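DUF871 domain-containing protein (Enterococcus faecalis, PDB 2P0O) is of unknown function but is probably a 6-phospho-N-acetylmuramidase, built on a TIM barrel. Local coordinates at residues Lys163-Trp166 against Leu167-Gly171. Sequence-based numbering, arbitrary orientation.
Sequences KNRW and LKELG
Trp166 meets both Leu167 and Leu170 in the last turns of helix 157-169, a worked example of side chains one and four residues apart meeting over an indole near a helix end. Its CB and CG sit beside the backbone N of Leu167, and with CG anti to the backbone N (chi1 178°) the indole projects outward, its plane across the helix axis and one face toward the C-terminal turn. Lys163 O lies at the ring edge, in plane. CE3 and CZ3 reach Leu167 CD2, the latter at 3.7 Å, while NE1, CE2, CZ2 and CH2 pass under Leu170 CD1, 3.5 Å from CZ2. That methyl rests 3.7 Å from the six-membered ring centroid, a CH-pi contact displaced toward the rim. Trp166 touches Leu125 and Leu170 touches Val128, both of helix 125-133; Leu167 also packs on Val174 of barrel strand 173-178.

Beneath, Leu167 N bonds to Lys163 O at 2.8 Å, and Leu170 N to Trp166 O at 2.9 Å. Gly171, the first residue to leave helical angles, has positive phi (88°) and completes a Schellman motif with two bonds back into the last turn, one from its N to Lys168 O. On the exposed flank Arg165 NH1 is 3.5 Å from Glu169 OE2; guanidinium and carboxylate planes are 70° apart, OE1 lies over one guanidinium face, and OE2 is well out of its plane. This pair is thus charge attraction without a directed N-H, probably modest, whereas the backbone bonds and the methyl over the indole are specifically oriented contacts.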
loop_
_atom_site.group_PDB
_atom_site.type_symbol
_atom_site.label_atom_id
_atom_site.label_comp_id
_atom_site.label_asym_id
_atom_site.label_seq_id
_atom_site.Cartn_x
_atom_site.Cartn_y
_atom_site.Cartn_z
ATOM N N LYS A 163 2.900 -18.796 -3.497
ATOM C CA LYS A 163 3.957 -18.707 -2.504
ATOM C C LYS A 163 3.387 -18.348 -1.137
ATOM O O LYS A 163 3.697 -18.992 -0.142
ATOM C CB LYS A 163 5.005 -17.679 -2.960
ATOM C CG LYS A 163 6.263 -17.552 -2.099
ATOM C CD LYS A 163 7.061 -18.846 -1.994
ATOM C CE LYS A 163 7.931 -19.093 -3.198
ATOM N NZ LYS A 163 8.559 -20.426 -3.036
ATOM N N ASN A 164 2.535 -17.332 -1.101
ATOM C CA ASN A 164 1.993 -16.830 0.143
ATOM C C ASN A 164 1.152 -17.871 0.898
ATOM O O ASN A 164 1.249 -17.983 2.127
ATOM C CB ASN A 164 1.210 -15.527 -0.086
ATOM C CG ASN A 164 2.091 -14.392 -0.602
ATOM O OD1 ASN A 164 3.329 -14.440 -0.512
ATOM N ND2 ASN A 164 1.455 -13.370 -1.159
ATOM N N ARG A 165 0.336 -18.621 0.162
ATOM C CA ARG A 165 -0.491 -19.670 0.762
ATOM C C ARG A 165 0.375 -20.702 1.458
ATOM O O ARG A 165 0.116 -21.075 2.594
ATOM C CB ARG A 165 -1.354 -20.338 -0.301
ATOM C CG ARG A 165 -2.840 -20.082 -0.122
ATOM C CD ARG A 165 -3.756 -20.835 -1.139
ATOM N NE ARG A 165 -3.230 -22.132 -1.570
ATOM C CZ ARG A 165 -3.494 -23.299 -0.979
ATOM N NH1 ARG A 165 -4.278 -23.360 0.094
ATOM N NH2 ARG A 165 -2.959 -24.412 -1.468
ATOM N N TRP A 166 1.412 -21.141 0.749
ATOM C CA TRP A 166 2.442 -22.035 1.270
ATOM C C TRP A 166 3.083 -21.438 2.516
ATOM O O TRP A 166 3.085 -22.072 3.575
ATOM C CB TRP A 166 3.491 -22.275 0.184
ATOM C CG TRP A 166 4.652 -23.146 0.574
ATOM C CD1 TRP A 166 4.627 -24.504 0.807
ATOM C CD2 TRP A 166 6.024 -22.741 0.722
ATOM N NE1 TRP A 166 5.897 -24.958 1.104
ATOM C CE2 TRP A 166 6.771 -23.901 1.057
ATOM C CE3 TRP A 166 6.695 -21.517 0.610
ATOM C CZ2 TRP A 166 8.152 -23.861 1.287
ATOM C CZ3 TRP A 166 8.061 -21.481 0.829
ATOM C CH2 TRP A 166 8.775 -22.640 1.170
ATOM N N LEU A 167 3.600 -20.215 2.392
ATOM C CA LEU A 167 4.217 -19.521 3.528
ATOM C C LEU A 167 3.299 -19.510 4.740
ATOM O O LEU A 167 3.720 -19.874 5.833
ATOM C CB LEU A 167 4.681 -18.095 3.160
ATOM C CG LEU A 167 5.813 -17.972 2.132
ATOM C CD1 LEU A 167 5.926 -16.564 1.534
ATOM C CD2 LEU A 167 7.161 -18.433 2.670
ATOM N N LYS A 168 2.042 -19.121 4.547
ATOM C CA LYS A 168 1.095 -19.037 5.658
ATOM C C LYS A 168 0.767 -20.421 6.228
ATOM O O LYS A 168 0.531 -20.571 7.434
ATOM C CB LYS A 168 -0.199 -18.325 5.238
ATOM C CG LYS A 168 -0.031 -16.867 4.750
ATOM C CD LYS A 168 0.249 -15.891 5.876
ATOM C CE LYS A 168 -1.004 -15.607 6.688
ATOM N NZ LYS A 168 -0.664 -15.126 8.051
ATOM N N GLU A 169 0.742 -21.422 5.345
ATOM C CA GLU A 169 0.488 -22.811 5.719
ATOM C C GLU A 169 1.613 -23.307 6.607
ATOM O O GLU A 169 1.399 -24.172 7.446
ATOM C CB GLU A 169 0.419 -23.679 4.464
ATOM C CG GLU A 169 -0.788 -24.601 4.391
ATOM C CD GLU A 169 -1.557 -24.419 3.075
ATOM O OE1 GLU A 169 -0.970 -24.674 1.987
ATOM O OE2 GLU A 169 -2.742 -24.003 3.140
ATOM N N LEU A 170 2.807 -22.745 6.405
ATOM C CA LEU A 170 3.990 -23.054 7.212
ATOM C C LEU A 170 4.079 -22.229 8.497
ATOM O O LEU A 170 5.079 -22.318 9.204
ATOM C CB LEU A 170 5.280 -22.870 6.397
ATOM C CG LEU A 170 5.589 -23.761 5.185
ATOM C CD1 LEU A 170 6.914 -23.351 4.568
ATOM C CD2 LEU A 170 5.606 -25.250 5.536
ATOM N N GLY A 171 3.054 -21.425 8.785
ATOM C CA GLY A 171 3.007 -20.604 10.006
ATOM C C GLY A 171 3.628 -19.207 9.964
ATOM O O GLY A 171 3.664 -18.517 10.982
#